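Local coordinates for protein TSSL (Francisella novicida, PDB 4ACK) that probably serves as a conserved DotU-family component of the type VI secretion system, a virulence-associated protein transport machine, at residues Gly99-Ile110 with Ile124-Lys135. Residues are numbered along the deposited sequence; the frame is centred on the assembly and turned at random.
Sequences GGEYVFEITDNI and ISLILHNDFYGK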
loop_
_atom_site.group_PDB
_atom_site.type_symbol
_atom_site.label_atom_id
_atom_site.label_comp_id
_atom_site.label_asym_id
_atom_site.label_seq_id
_atom_site.Cartn_x
_atom_site.Cartn_y
_atom_site.Cartn_z
ATOM N N GLY A 99 9.077 -3.892 2.784
ATOM C CA GLY A 99 7.633 -4.028 2.493
ATOM C C GLY A 99 7.122 -5.248 1.761
ATOM O O GLY A 99 6.051 -5.748 2.063
ATOM N N GLY A 100 7.883 -5.777 0.799
ATOM C CA GLY A 100 7.465 -7.010 0.125
ATOM C C GLY A 100 7.264 -8.242 1.046
ATOM O O GLY A 100 6.446 -9.174 0.761
ATOM N N GLU A 101 8.019 -8.260 2.126
ATOM C CA GLU A 101 7.794 -9.202 3.266
ATOM C C GLU A 101 6.862 -8.679 4.366
ATOM O O GLU A 101 6.001 -9.397 4.834
ATOM C CB GLU A 101 9.166 -9.545 3.921
ATOM C CG GLU A 101 9.922 -10.472 2.935
ATOM C CD GLU A 101 11.320 -10.898 3.339
ATOM O OE1 GLU A 101 11.893 -10.320 4.299
ATOM O OE2 GLU A 101 11.826 -11.837 2.651
ATOM N N TYR A 102 7.077 -7.452 4.810
ATOM C CA TYR A 102 6.394 -6.973 6.001
ATOM C C TYR A 102 4.850 -6.859 5.793
ATOM O O TYR A 102 4.035 -7.132 6.700
ATOM C CB TYR A 102 7.045 -5.666 6.505
ATOM C CG TYR A 102 6.494 -5.238 7.856
ATOM C CD1 TYR A 102 6.416 -6.134 8.917
ATOM C CD2 TYR A 102 5.979 -3.938 8.046
ATOM C CE1 TYR A 102 5.877 -5.708 10.178
ATOM C CE2 TYR A 102 5.450 -3.525 9.246
ATOM C CZ TYR A 102 5.397 -4.411 10.314
ATOM O OH TYR A 102 4.882 -3.967 11.519
ATOM N N VAL A 103 4.426 -6.544 4.576
ATOM C CA VAL A 103 2.953 -6.571 4.287
ATOM C C VAL A 103 2.363 -7.929 4.615
ATOM O O VAL A 103 1.233 -8.024 5.113
ATOM C CB VAL A 103 2.676 -6.199 2.811
ATOM C CG1 VAL A 103 1.261 -6.620 2.340
ATOM C CG2 VAL A 103 3.032 -4.751 2.543
ATOM N N PHE A 104 3.069 -9.016 4.298
ATOM C CA PHE A 104 2.476 -10.335 4.601
ATOM C C PHE A 104 2.626 -10.702 6.062
ATOM O O PHE A 104 1.781 -11.424 6.628
ATOM C CB PHE A 104 2.971 -11.442 3.648
ATOM C CG PHE A 104 2.624 -11.145 2.219
ATOM C CD1 PHE A 104 1.353 -11.412 1.737
ATOM C CD2 PHE A 104 3.565 -10.528 1.379
ATOM C CE1 PHE A 104 0.993 -11.098 0.410
ATOM C CE2 PHE A 104 3.248 -10.229 0.080
ATOM C CZ PHE A 104 1.943 -10.521 -0.420
ATOM N N GLU A 105 3.605 -10.093 6.705
ATOM C CA GLU A 105 3.626 -10.143 8.163
ATOM C C GLU A 105 2.421 -9.417 8.786
ATOM O O GLU A 105 1.750 -9.966 9.661
ATOM C CB GLU A 105 4.897 -9.554 8.755
ATOM C CG GLU A 105 5.002 -9.959 10.240
ATOM C CD GLU A 105 6.242 -9.366 10.900
ATOM O OE1 GLU A 105 7.267 -9.292 10.223
ATOM O OE2 GLU A 105 6.182 -8.961 12.071
ATOM N N ILE A 106 2.139 -8.190 8.345
ATOM C CA ILE A 106 0.867 -7.508 8.728
ATOM C C ILE A 106 -0.355 -8.375 8.483
ATOM O O ILE A 106 -1.239 -8.526 9.385
ATOM C CB ILE A 106 0.724 -6.183 7.982
ATOM C CG1 ILE A 106 1.810 -5.266 8.542
ATOM C CG2 ILE A 106 -0.752 -5.604 8.113
ATOM C CD1 ILE A 106 2.031 -3.944 7.754
ATOM N N THR A 107 -0.404 -8.975 7.301
ATOM C CA THR A 107 -1.544 -9.770 6.906
ATOM C C THR A 107 -1.701 -10.993 7.843
ATOM O O THR A 107 -2.820 -11.273 8.282
ATOM C CB THR A 107 -1.438 -10.201 5.440
ATOM O OG1 THR A 107 -1.284 -9.009 4.602
ATOM C CG2 THR A 107 -2.661 -11.017 5.000
ATOM N N ASP A 108 -0.581 -11.699 8.151
ATOM C CA ASP A 108 -0.584 -12.737 9.186
ATOM C C ASP A 108 -1.213 -12.229 10.488
ATOM O O ASP A 108 -2.023 -12.889 11.062
ATOM C CB ASP A 108 0.849 -13.237 9.524
ATOM C CG ASP A 108 1.486 -13.998 8.367
ATOM O OD1 ASP A 108 0.774 -14.592 7.543
ATOM O OD2 ASP A 108 2.722 -13.941 8.257
ATOM N N ASN A 109 -0.785 -11.078 10.958
ATOM C CA ASN A 109 -1.292 -10.568 12.198
ATOM C C ASN A 109 -2.796 -10.302 12.172
ATOM O O ASN A 109 -3.527 -10.861 13.009
ATOM C CB ASN A 109 -0.536 -9.348 12.601
ATOM C CG ASN A 109 0.938 -9.663 12.951
ATOM O OD1 ASN A 109 1.327 -10.830 13.025
ATOM N ND2 ASN A 109 1.744 -8.620 13.179
ATOM N N ILE A 110 -3.278 -9.548 11.179
ATOM C CA ILE A 110 -4.726 -9.244 11.128
ATOM C C ILE A 110 -5.529 -10.476 10.860
ATOM O O ILE A 110 -6.697 -10.537 11.210
ATOM C CB ILE A 110 -5.072 -8.146 10.133
ATOM C CG1 ILE A 110 -5.000 -8.606 8.664
ATOM C CG2 ILE A 110 -4.216 -6.944 10.421
ATOM C CD1 ILE A 110 -5.380 -7.408 7.660
ATOM N N ILE A 124 -5.758 -4.323 2.601
ATOM C CA ILE A 124 -4.989 -5.450 2.048
ATOM C C ILE A 124 -5.683 -5.964 0.790
ATOM O O ILE A 124 -5.051 -6.162 -0.219
ATOM C CB ILE A 124 -4.777 -6.638 3.029
ATOM C CG1 ILE A 124 -4.059 -6.186 4.307
ATOM C CG2 ILE A 124 -3.988 -7.803 2.337
ATOM C CD1 ILE A 124 -2.720 -5.577 4.103
ATOM N N SER A 125 -6.983 -6.214 0.878
ATOM C CA SER A 125 -7.771 -6.699 -0.283
ATOM C C SER A 125 -7.542 -5.780 -1.521
ATOM O O SER A 125 -7.243 -6.253 -2.628
ATOM C CB SER A 125 -9.259 -6.686 0.065
ATOM O OG SER A 125 -9.979 -7.330 -0.951
ATOM N N LEU A 126 -7.598 -4.473 -1.294
ATOM C CA LEU A 126 -7.397 -3.530 -2.379
ATOM C C LEU A 126 -6.033 -3.635 -3.022
ATOM O O LEU A 126 -5.955 -3.759 -4.233
ATOM C CB LEU A 126 -7.645 -2.056 -1.934
ATOM C CG LEU A 126 -9.159 -1.721 -1.700
ATOM C CD1 LEU A 126 -9.317 -0.438 -0.907
ATOM C CD2 LEU A 126 -9.976 -1.620 -2.989
ATOM N N ILE A 127 -4.955 -3.553 -2.231
ATOM C CA ILE A 127 -3.617 -3.645 -2.818
ATOM C C ILE A 127 -3.437 -4.987 -3.532
ATOM O O ILE A 127 -2.865 -4.989 -4.620
ATOM C CB ILE A 127 -2.470 -3.275 -1.882
ATOM C CG1 ILE A 127 -2.307 -4.294 -0.766
ATOM C CG2 ILE A 127 -2.693 -1.876 -1.285
ATOM C CD1 ILE A 127 -0.898 -4.297 -0.090
ATOM N N LEU A 128 -4.043 -6.062 -3.020
ATOM C CA LEU A 128 -3.925 -7.384 -3.639
ATOM C C LEU A 128 -4.762 -7.507 -4.954
ATOM O O LEU A 128 -4.377 -8.256 -5.869
ATOM C CB LEU A 128 -4.285 -8.532 -2.646
ATOM C CG LEU A 128 -3.311 -8.785 -1.439
ATOM C CD1 LEU A 128 -3.840 -9.878 -0.458
ATOM C CD2 LEU A 128 -1.922 -9.171 -1.905
ATOM N N HIS A 129 -5.916 -6.823 -5.014
ATOM C CA HIS A 129 -6.698 -6.754 -6.235
ATOM C C HIS A 129 -6.084 -5.849 -7.230
ATOM O O HIS A 129 -6.376 -5.987 -8.396
ATOM C CB HIS A 129 -8.179 -6.397 -5.993
ATOM C CG HIS A 129 -8.998 -7.602 -5.669
ATOM N ND1 HIS A 129 -9.244 -8.014 -4.373
ATOM C CD2 HIS A 129 -9.545 -8.542 -6.473
ATOM C CE1 HIS A 129 -9.957 -9.128 -4.397
ATOM N NE2 HIS A 129 -10.136 -9.480 -5.661
ATOM N N ASN A 130 -5.262 -4.902 -6.770
ATOM C CA ASN A 130 -4.348 -4.154 -7.654
ATOM C C ASN A 130 -2.914 -4.724 -7.894
ATOM O O ASN A 130 -1.984 -3.967 -8.217
ATOM C CB ASN A 130 -4.337 -2.693 -7.235
ATOM C CG ASN A 130 -5.686 -2.030 -7.566
ATOM O OD1 ASN A 130 -5.859 -1.558 -8.690
ATOM N ND2 ASN A 130 -6.685 -2.156 -6.662
ATOM N N ASP A 131 -2.769 -6.046 -7.754
ATOM C CA ASP A 131 -1.552 -6.795 -8.138
ATOM C C ASP A 131 -0.314 -6.467 -7.329
ATOM O O ASP A 131 0.799 -6.452 -7.883
ATOM C CB ASP A 131 -1.291 -6.679 -9.643
ATOM C CG ASP A 131 -2.462 -7.219 -10.438
ATOM O OD1 ASP A 131 -3.144 -8.125 -9.942
ATOM O OD2 ASP A 131 -2.735 -6.724 -11.527
ATOM N N PHE A 132 -0.503 -6.167 -6.039
ATOM C CA PHE A 132 0.617 -6.248 -5.116
ATOM C C PHE A 132 1.103 -7.711 -5.029
ATOM O O PHE A 132 0.318 -8.638 -4.784
ATOM C CB PHE A 132 0.267 -5.733 -3.720
ATOM C CG PHE A 132 1.446 -5.689 -2.785
ATOM C CD1 PHE A 132 2.433 -4.701 -2.912
ATOM C CD2 PHE A 132 1.600 -6.667 -1.812
ATOM C CE1 PHE A 132 3.526 -4.649 -2.030
ATOM C CE2 PHE A 132 2.705 -6.671 -0.951
ATOM C CZ PHE A 132 3.654 -5.637 -1.033
ATOM N N TYR A 133 2.393 -7.879 -5.240
ATOM C CA TYR A 133 3.058 -9.205 -5.245
ATOM C C TYR A 133 4.047 -9.359 -4.077
ATOM O O TYR A 133 4.174 -10.437 -3.509
ATOM C CB TYR A 133 3.824 -9.425 -6.552
ATOM C CG TYR A 133 2.944 -9.411 -7.768
ATOM C CD1 TYR A 133 1.670 -9.986 -7.744
ATOM C CD2 TYR A 133 3.365 -8.807 -8.940
ATOM C CE1 TYR A 133 0.851 -9.967 -8.885
ATOM C CE2 TYR A 133 2.546 -8.806 -10.084
ATOM C CZ TYR A 133 1.301 -9.390 -10.035
ATOM O OH TYR A 133 0.488 -9.362 -11.141
ATOM N N GLY A 134 4.705 -8.268 -3.735
ATOM C CA GLY A 134 5.721 -8.230 -2.716
ATOM C C GLY A 134 6.704 -9.351 -2.955
ATOM O O GLY A 134 7.213 -9.483 -4.063
ATOM N N LYS A 135 6.911 -10.196 -1.948
ATOM C CA LYS A 135 8.004 -11.228 -1.960
ATOM C C LYS A 135 7.653 -12.280 -2.971
ATOM O O LYS A 135 8.484 -13.100 -3.382
ATOM C CB LYS A 135 8.194 -11.839 -0.547
ATOM C CG LYS A 135 6.968 -12.619 -0.066
ATOM C CD LYS A 135 7.064 -12.766 1.450
ATOM C CE LYS A 135 6.674 -14.153 1.908
ATOM N NZ LYS A 135 6.327 -14.188 3.412
#
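Phe132, the last residue of the Schellman motif that ends helix 118-129 in this all-helical DotU-family domain, packs against Val103 and Phe104; Asp131 is the C-prime residue, and Phe132 N bonds back to Ile127 O. With CG anti to the backbone N (chi1 -175°), the Phe132 side chain leaves the turn for helix 99-112. From Val103, CB lies 3.8 Å from Phe132 CE2, CG1 closes to 3.6 Å from the same CE2 and also meets Ile127 CD1 tip to tip, while CG2 rests 3.7 Å from Phe132 CZ. Ile127 CD1 lies over one face of the Phe132 ring, toward the rim, Gly134 N sits over the centre of the other, and Gly99 O lies at the edge. The Phe104 ring slides past that of Phe132 in the opposite direction, planes 31° apart, with CE2 of each in contact. Farther along, Ile124 packs on both Thr107 OG1 and Ile110, its CG1 3.8 Å from Ile110 CD1. Ala67 and Tyr68 of helix 55-79 adjoin this core at Val103 and Ile127. At the start of helix 99-112 the backbones touch, Gly100 CA lying 3.5 Å from Gly134 CA, and Lys135 N donates to Gly100 O at 2.9 Å from above the carbonyl plane, with an N-H...O angle of 134°.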